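Local coordinates for rutinosidase (Aspergillus niger, PDB 6I1A), which releases rutinose from flavonoid rutinosides as a family 5 glycoside hydrolase, and may also take part in beta-1,3-glucan metabolism, at residues E278-P281 with E282-A286; M202-G206 with T207-L211; D81-S85 with G86-V90. One frame throughout, in Å; residues are numbered along the deposited sequence.

Contact 1 (E278-P281 with E282-A286); sequences ENLP and EYILA. With EDO (1,2-ethanediol), chain S.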
loop_
_atom_site.group_PDB
_atom_site.type_symbol
_atom_site.label_atom_id
_atom_site.label_comp_id
_atom_site.label_asym_id
_atom_site.label_seq_id
_atom_site.Cartn_x
_atom_site.Cartn_y
_atom_site.Cartn_z
ATOM N N GLU A 278 6.544 -13.580 12.002
ATOM C CA GLU A 278 7.982 -13.652 11.702
ATOM C C GLU A 278 8.453 -12.379 11.023
ATOM O O GLU A 278 9.543 -11.895 11.365
ATOM C CB GLU A 278 8.273 -14.867 10.815
ATOM C CG GLU A 278 9.758 -15.042 10.519
ATOM C CD GLU A 278 10.587 -15.263 11.782
ATOM O OE1 GLU A 278 10.114 -16.023 12.617
ATOM O OE2 GLU A 278 11.629 -14.566 11.991
ATOM N N ASN A 279 7.695 -11.848 10.057
ATOM C CA ASN A 279 8.163 -10.709 9.246
ATOM C C ASN A 279 7.636 -9.368 9.769
ATOM O O ASN A 279 7.958 -8.321 9.155
ATOM C CB ASN A 279 7.833 -10.901 7.760
ATOM C CG ASN A 279 6.388 -10.789 7.410
ATOM O OD1 ASN A 279 5.603 -10.165 8.145
ATOM N ND2 ASN A 279 5.994 -11.366 6.286
ATOM N N LEU A 280 6.894 -9.392 10.884
ATOM C CA LEU A 280 6.227 -8.139 11.334
ATOM C C LEU A 280 7.236 -7.025 11.480
ATOM O O LEU A 280 6.927 -5.873 11.146
ATOM C CB LEU A 280 5.494 -8.393 12.637
ATOM C CG LEU A 280 4.492 -7.278 12.965
ATOM C CD1 LEU A 280 3.244 -7.423 12.134
ATOM C CD2 LEU A 280 4.159 -7.248 14.433
ATOM N N PRO A 281 8.452 -7.194 12.053
ATOM C CA PRO A 281 9.354 -6.052 12.194
ATOM C C PRO A 281 9.713 -5.362 10.875
ATOM O O PRO A 281 10.050 -4.168 10.891
ATOM C CB PRO A 281 10.590 -6.631 12.927
ATOM C CG PRO A 281 10.010 -7.855 13.625
ATOM C CD PRO A 281 8.983 -8.426 12.680
ATOM N N GLU A 282 9.694 -6.106 9.766
ATOM C CA GLU A 282 9.909 -5.542 8.423
ATOM C C GLU A 282 8.787 -4.585 8.057
ATOM O O GLU A 282 9.066 -3.480 7.518
ATOM C CB GLU A 282 10.038 -6.644 7.375
ATOM C CG GLU A 282 11.241 -7.524 7.593
ATOM C CD GLU A 282 11.184 -8.826 6.801
ATOM O OE1 GLU A 282 10.513 -8.890 5.797
ATOM O OE2 GLU A 282 11.723 -9.820 7.318
ATOM N N TYR A 283 7.583 -4.967 8.362
ATOM C CA TYR A 283 6.385 -4.118 8.061
ATOM C C TYR A 283 6.388 -2.894 8.973
ATOM O O TYR A 283 6.042 -1.752 8.555
ATOM C CB TYR A 283 5.091 -4.907 8.192
ATOM C CG TYR A 283 4.792 -5.776 6.998
ATOM C CD1 TYR A 283 5.302 -7.051 6.875
ATOM C CD2 TYR A 283 4.035 -5.287 5.959
ATOM C CE1 TYR A 283 5.100 -7.813 5.743
ATOM C CE2 TYR A 283 3.776 -6.061 4.830
ATOM C CZ TYR A 283 4.283 -7.340 4.740
ATOM O OH TYR A 283 4.106 -8.113 3.595
ATOM N N ILE A 284 6.760 -3.074 10.241
ATOM C CA ILE A 284 6.875 -1.943 11.188
ATOM C C ILE A 284 7.928 -0.958 10.667
ATOM O O ILE A 284 7.706 0.282 10.637
ATOM C CB ILE A 284 7.211 -2.488 12.594
ATOM C CG1 ILE A 284 5.978 -3.156 13.208
ATOM C CG2 ILE A 284 7.754 -1.428 13.545
ATOM C CD1 ILE A 284 6.261 -3.992 14.448
ATOM N N LEU A 285 9.117 -1.474 10.315
ATOM C CA LEU A 285 10.175 -0.584 9.834
ATOM C C LEU A 285 9.739 0.110 8.529
ATOM O O LEU A 285 10.037 1.309 8.369
ATOM C CB LEU A 285 11.479 -1.374 9.640
ATOM C CG LEU A 285 12.692 -0.560 9.171
ATOM C CD1 LEU A 285 13.012 0.528 10.178
ATOM C CD2 LEU A 285 13.890 -1.473 8.973
ATOM N N ALA A 286 9.020 -0.551 7.636
ATOM C CA ALA A 286 8.543 0.071 6.393
ATOM C C ALA A 286 7.636 1.277 6.711
ATOM O O ALA A 286 7.775 2.387 6.129
ATOM C CB ALA A 286 7.838 -0.941 5.510
HETATM C C1 EDO S . 7.444 -5.419 4.432
HETATM O O1 EDO S . 7.872 -4.273 3.707
HETATM C C2 EDO S . 7.973 -6.664 3.865
HETATM O O2 EDO S . 9.282 -6.927 4.194
HETATM O O HOH W 1 11.787 -9.997 10.577
#

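Contact 2 (M202-G206 with T207-L211); sequences MVVFG and TPLAL. With NAG (2-acetamido-2-deoxy-beta-D-glucopyranose), chain F; NAG (2-acetamido-2-deoxy-beta-D-glucopyranose), chain B.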
loop_
_atom_site.group_PDB
_atom_site.type_symbol
_atom_site.label_atom_id
_atom_site.label_comp_id
_atom_site.label_asym_id
_atom_site.label_seq_id
_atom_site.Cartn_x
_atom_site.Cartn_y
_atom_site.Cartn_z
ATOM N N MET A 202 -14.448 -1.653 2.154
ATOM C CA MET A 202 -13.455 -1.549 3.235
ATOM C C MET A 202 -12.063 -2.044 2.836
ATOM O O MET A 202 -11.112 -1.872 3.634
ATOM C CB MET A 202 -13.942 -2.255 4.508
ATOM C CG MET A 202 -15.018 -1.400 5.220
ATOM S SD MET A 202 -14.268 0.036 6.066
ATOM C CE MET A 202 -13.452 -0.733 7.467
ATOM N N VAL A 203 -11.861 -2.548 1.613
ATOM C CA VAL A 203 -10.503 -2.893 1.180
ATOM C C VAL A 203 -9.595 -1.667 1.192
ATOM O O VAL A 203 -8.353 -1.829 1.349
ATOM C CB VAL A 203 -10.536 -3.580 -0.183
ATOM C CG1 VAL A 203 -10.868 -2.640 -1.346
ATOM C CG2 VAL A 203 -9.223 -4.300 -0.384
ATOM N N VAL A 204 -10.131 -0.462 1.058
ATOM C CA VAL A 204 -9.308 0.767 1.054
ATOM C C VAL A 204 -9.113 1.309 2.471
ATOM O O VAL A 204 -8.349 2.269 2.650
ATOM C CB VAL A 204 -9.834 1.872 0.146
ATOM C CG1 VAL A 204 -9.907 1.432 -1.308
ATOM C CG2 VAL A 204 -11.148 2.438 0.636
ATOM N N PHE A 205 -9.819 0.771 3.454
ATOM C CA PHE A 205 -9.606 1.334 4.816
ATOM C C PHE A 205 -8.157 1.052 5.203
ATOM O O PHE A 205 -7.561 0.039 4.800
ATOM C CB PHE A 205 -10.600 0.749 5.826
ATOM C CG PHE A 205 -10.824 1.670 7.018
ATOM C CD1 PHE A 205 -11.462 2.875 6.876
ATOM C CD2 PHE A 205 -10.316 1.338 8.260
ATOM C CE1 PHE A 205 -11.610 3.737 7.950
ATOM C CE2 PHE A 205 -10.486 2.187 9.344
ATOM C CZ PHE A 205 -11.171 3.357 9.189
ATOM N N GLY A 206 -7.551 1.959 5.984
ATOM C CA GLY A 206 -6.139 1.863 6.285
ATOM C C GLY A 206 -5.179 2.386 5.245
ATOM O O GLY A 206 -3.969 2.227 5.459
ATOM N N THR A 207 -5.694 2.901 4.132
ATOM C CA THR A 207 -4.864 3.365 3.029
ATOM C C THR A 207 -5.239 4.802 2.661
ATOM O O THR A 207 -6.358 5.282 3.010
ATOM C CB THR A 207 -5.043 2.525 1.772
ATOM O OG1 THR A 207 -6.195 2.874 1.028
ATOM C CG2 THR A 207 -5.046 1.035 2.053
ATOM N N PRO A 208 -4.424 5.470 1.854
ATOM C CA PRO A 208 -4.776 6.825 1.398
ATOM C C PRO A 208 -6.073 6.881 0.592
ATOM O O PRO A 208 -6.646 7.969 0.486
ATOM C CB PRO A 208 -3.575 7.216 0.535
ATOM C CG PRO A 208 -2.417 6.503 1.246
ATOM C CD PRO A 208 -2.994 5.160 1.580
ATOM N N LEU A 209 -6.506 5.794 0.009
ATOM C CA LEU A 209 -7.717 5.822 -0.831
ATOM C C LEU A 209 -8.980 5.863 0.032
ATOM O O LEU A 209 -10.072 5.999 -0.532
ATOM C CB LEU A 209 -7.764 4.586 -1.726
ATOM C CG LEU A 209 -6.620 4.488 -2.744
ATOM C CD1 LEU A 209 -6.893 3.321 -3.677
ATOM C CD2 LEU A 209 -6.378 5.817 -3.479
ATOM N N ALA A 210 -8.856 5.796 1.369
ATOM C CA ALA A 210 -10.054 5.875 2.235
ATOM C C ALA A 210 -10.570 7.310 2.306
ATOM O O ALA A 210 -11.742 7.477 2.702
ATOM C CB ALA A 210 -9.690 5.406 3.597
ATOM N N LEU A 211 -9.814 8.299 1.917
ATOM C CA LEU A 211 -10.207 9.734 2.007
ATOM C C LEU A 211 -9.920 10.411 0.680
ATOM O O LEU A 211 -8.736 10.430 0.255
ATOM C CB LEU A 211 -9.484 10.377 3.195
ATOM C CG LEU A 211 -9.825 11.860 3.478
ATOM C CD1 LEU A 211 -11.285 11.998 3.972
ATOM C CD2 LEU A 211 -8.864 12.453 4.494
HETATM C C1 NAG F . -12.313 5.266 -3.752
HETATM C C2 NAG F . -11.137 5.683 -4.648
HETATM C C3 NAG F . -11.172 4.772 -5.927
HETATM C C4 NAG F . -11.164 3.311 -5.551
HETATM C C5 NAG F . -12.366 3.022 -4.679
HETATM C C6 NAG F . -12.426 1.587 -4.246
HETATM C C7 NAG F . -10.406 7.999 -4.485
HETATM C C8 NAG F . -10.571 9.402 -5.036
HETATM N N2 NAG F . -11.210 7.086 -4.981
HETATM O O3 NAG F . -9.963 5.046 -6.679
HETATM O O4 NAG F . -11.365 2.531 -6.773
HETATM O O5 NAG F . -12.235 3.872 -3.493
HETATM O O6 NAG F . -13.669 1.258 -3.623
HETATM O O7 NAG F . -9.602 7.756 -3.571
HETATM C C1 NAG B . -9.256 -9.899 -2.933
HETATM C C2 NAG B . -8.691 -9.878 -1.537
HETATM C C3 NAG B . -9.718 -9.225 -0.547
HETATM C C4 NAG B . -10.134 -7.898 -1.063
HETATM C C5 NAG B . -10.659 -7.990 -2.470
HETATM C C6 NAG B . -10.963 -6.650 -3.012
HETATM C C7 NAG B . -7.121 -11.692 -1.012
HETATM C C8 NAG B . -6.863 -13.035 -0.429
HETATM N N2 NAG B . -8.387 -11.234 -1.084
HETATM O O3 NAG B . -9.057 -9.100 0.740
HETATM O O4 NAG B . -11.205 -7.315 -0.244
HETATM O O5 NAG B . -9.571 -8.565 -3.308
HETATM O O6 NAG B . -11.717 -6.734 -4.245
HETATM O O7 NAG B . -6.180 -10.975 -1.333
#

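Contact 3 (D81-S85 with G86-V90); sequences DKLAS and GGITV. With EDO (1,2-ethanediol), chain L.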
loop_
_atom_site.group_PDB
_atom_site.type_symbol
_atom_site.label_atom_id
_atom_site.label_comp_id
_atom_site.label_asym_id
_atom_site.label_seq_id
_atom_site.Cartn_x
_atom_site.Cartn_y
_atom_site.Cartn_z
ATOM N N ASP A 81 -1.826 1.998 37.853
ATOM C CA ASP A 81 -0.624 1.504 38.545
ATOM C C ASP A 81 0.067 0.386 37.772
ATOM O O ASP A 81 1.311 0.416 37.653
ATOM C CB ASP A 81 -1.000 1.019 39.944
ATOM C CG ASP A 81 -1.477 2.120 40.879
ATOM O OD1 ASP A 81 -1.061 3.285 40.723
ATOM O OD2 ASP A 81 -2.234 1.779 41.813
ATOM N N LYS A 82 -0.700 -0.525 37.220
ATOM C CA LYS A 82 -0.084 -1.635 36.435
ATOM C C LYS A 82 0.612 -1.085 35.187
ATOM O O LYS A 82 1.770 -1.427 34.861
ATOM C CB LYS A 82 -1.135 -2.626 36.029
ATOM C CG LYS A 82 -0.515 -3.817 35.305
ATOM C CD LYS A 82 -1.475 -4.797 34.871
ATOM C CE LYS A 82 -2.447 -5.303 35.922
ATOM N NZ LYS A 82 -3.500 -6.168 35.317
ATOM N N LEU A 83 -0.065 -0.172 34.484
ATOM C CA LEU A 83 0.546 0.446 33.286
ATOM C C LEU A 83 1.822 1.190 33.653
ATOM O O LEU A 83 2.839 1.088 32.938
ATOM C CB LEU A 83 -0.510 1.374 32.665
ATOM C CG LEU A 83 -1.706 0.663 32.058
ATOM C CD1 LEU A 83 -2.832 1.636 31.752
ATOM C CD2 LEU A 83 -1.332 -0.127 30.823
ATOM N N ALA A 84 1.832 1.981 34.724
ATOM C CA ALA A 84 3.018 2.705 35.177
ATOM C C ALA A 84 4.164 1.722 35.478
ATOM O O ALA A 84 5.317 1.991 35.133
ATOM C CB ALA A 84 2.700 3.517 36.411
ATOM N N SER A 85 3.826 0.589 36.065
ATOM C CA SER A 85 4.840 -0.439 36.446
ATOM C C SER A 85 5.483 -0.980 35.172
ATOM O O SER A 85 6.634 -1.471 35.264
ATOM C CB SER A 85 4.247 -1.537 37.328
ATOM O OG SER A 85 3.569 -2.555 36.580
ATOM N N GLY A 86 4.766 -0.987 34.050
ATOM C CA GLY A 86 5.328 -1.417 32.748
ATOM C C GLY A 86 6.027 -0.296 31.992
ATOM O O GLY A 86 6.432 -0.552 30.838
ATOM N N GLY A 87 6.179 0.924 32.523
ATOM C CA GLY A 87 6.894 2.045 31.907
ATOM C C GLY A 87 5.978 2.995 31.076
ATOM O O GLY A 87 6.542 3.806 30.326
ATOM N N ILE A 88 4.678 2.852 31.199
ATOM C CA ILE A 88 3.755 3.747 30.448
ATOM C C ILE A 88 3.863 5.162 31.017
ATOM O O ILE A 88 3.756 5.360 32.261
ATOM C CB ILE A 88 2.327 3.216 30.493
ATOM C CG1 ILE A 88 2.228 1.879 29.750
ATOM C CG2 ILE A 88 1.274 4.191 29.995
ATOM C CD1 ILE A 88 2.630 1.971 28.273
ATOM N N THR A 89 3.960 6.141 30.113
ATOM C CA THR A 89 3.996 7.566 30.497
ATOM C C THR A 89 2.988 8.419 29.710
ATOM O O THR A 89 2.912 9.637 29.967
ATOM C CB THR A 89 5.361 8.183 30.274
ATOM O OG1 THR A 89 5.724 8.112 28.911
ATOM C CG2 THR A 89 6.425 7.519 31.120
ATOM N N VAL A 90 2.180 7.830 28.827
ATOM C CA VAL A 90 1.150 8.561 28.045
ATOM C C VAL A 90 -0.117 7.739 28.025
ATOM O O VAL A 90 -0.028 6.492 27.814
ATOM C CB VAL A 90 1.632 8.779 26.608
ATOM C CG1 VAL A 90 0.566 9.450 25.765
ATOM C CG2 VAL A 90 2.917 9.574 26.597
HETATM C C1 EDO L . 6.388 0.779 28.037
HETATM O O1 EDO L . 5.492 -0.203 28.353
HETATM C C2 EDO L . 7.742 0.300 27.740
HETATM O O2 EDO L . 8.526 1.410 27.248
#

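Contact 1 (E278-P281 with E282-A286)
The carbonyl oxygen of Asn-279 takes two backbone N-H groups at the start of helix 280-290. Glu-282 N donates to Asn-279 O at 2.9 Å, from well above the carbonyl plane. The bond from Tyr-283 N to the same oxygen is weak. One residue later the regular helical pattern is set: Ile-284 N reaches Leu-280 O at 2.9 Å, nearly in line with the carbonyl.

The amide of Asn-279 lies obliquely beside the Tyr-283 ring, with the two planes 46° apart. With CG between the backbone N and the carbonyl carbon (chi1 71°), Asn-279 brings OD1 to 3.4 Å from Tyr-283 CD1. That oxygen also accepts from Ser-276 N, and ND2 donates to Asp-274 O, which fixes the amide's rotation. A 1,2-ethanediol, probably from the crystallisation liquor, puts C1 over the centre of the Tyr-283 ring, 3.4 Å above its plane.

On the buried side, Leu-280 CD2 meets Ile-284 CD1 at 3.9 Å, and both side chains touch Tyr-269 of strand 261-269. The helix joins that strand to strand 299-308 in a beta-alpha-beta unit of the TIM barrel.

Glu-282 OE1 accepts from the diol's O2 at 2.8 Å. A water links Glu-282 OE2 to Glu-278 O. Gln-249 of the second subunit also bonds the diol. The Glu-282 carboxylate beside the helix start is probably stabilised in its ionised form by the nearby helix dipole.

Contact 2 (M202-G206 with T207-L211)
Thr-207 has its OG1 between the backbone N and the carbonyl carbon (chi1 81°), and this turns the hydroxyl back to Val-204. Val-204 holds CG1 beside its own backbone N (chi1 -60°), so that this methyl faces Leu-209.

The hydroxyl works in both directions. Thr-207 OG1 donates to Val-204 O at 2.8 Å, tilted 22° from the carbonyl plane. Thr-207 OG1 accepts from Leu-209 N at 3.1 Å, which makes an ST turn. Thr-207 N is the second donor to Val-204 O, also at 3.1 Å. Both donors reach this oxygen from the same face of its plane.

The bond from Thr-207 N closes a type II beta turn from Val-204 to Thr-207. Gly-206 takes its third position with a positive phi, where a CB would jam against the carbonyl of Phe-205. Short 3-10 segments, 202-204 and 208-210, flank the turn. All of this lies in the loop between strand 187-190 and helix 213-233. In a TIM barrel such strand-to-helix loops lie on the side that carries the active site.

Val-204 CG1 packs on Leu-209 CB at 3.8 Å, the two side chains crossing at about a right angle. Val-204 CG1 is also 3.9 Å from C6 of an N-acetylglucosamine of a protein-attached glycan. Ala-210 CB comes to 3.5 Å from Val-204 O. The CB of Phe-205 points away from the 207-211 segment, and its ring makes a T-shaped stack with Phe-245. Val-204 and Leu-209 also pack on Val-203 of the second subunit.

Contact 3 (D81-S85 with G86-V90)
Ile-88 folds back over the last turn of helix 77-85 and meets Leu-83. Ile-88 CB lies 3.3 Å from Leu-83 O. Ile-88 CB is also 4.0 Å from Leu-83 CB. CG1, beside the backbone N (chi1 -65°), stays close to that same carbonyl oxygen. At the tip, Ile-88 CD1 is 3.6 Å from O1 of a 1,2-ethanediol that probably comes from the crystallisation liquor. The diol's O1 donates to Gly-86 O, and the diol is also hydrogen-bonded to Tyr-360 and Asn-23.

The backbone makes this fold-back possible. Ile-88 N donates to Leu-83 O at 3.1 Å, and Gly-87 N to Ala-84 O at 2.9 Å. Gly-87 has a positive phi of 93°. Together these features form a Schellman motif, with the Leu-83 and Ile-88 side chains as its apolar pair.

One residue earlier, Lys-82 O is gripped twice. Gly-86 N donates to Lys-82 O at 3.1 Å. Ser-85 OG donates to Lys-82 O at 2.7 Å, its hydroxyl folded back over its own backbone. The serine hydroxyl is thus a second donor on a carbonyl that already has its helical partner.

The turn leads from helix 77-85 into strand 90-95. Leu-83 packs on Ile-364 and Ile-88 on Tyr-360, both of helix 360-365. Beyond the turn, Thr-89 and Val-90 make backbone bonds to strand 22-26, and Thr-89 also bonds to His-131 of strand 131-136.

The three contacts are separate local features of one TIM-barrel domain, and none touches another. Contacts 2 and 3 are farthest apart, with centres 33 Å from each other on opposite sides of the chain's centre. Contacts 1 and 2 have centres 20 Å apart and nearest atoms about 11 Å apart. Both touch the second subunit, whereas contact 3 touches no other protein chain. Pro-208 of contact 2 packs on Asp-274 of the second subunit; within its own chain, Asp-274 bonds the Asn-279 amide of contact 1. Sugar lies against contact 2, while the side chain of Tyr-283 in contact 1 is about 12 Å from a bound N-acetylglucosamine.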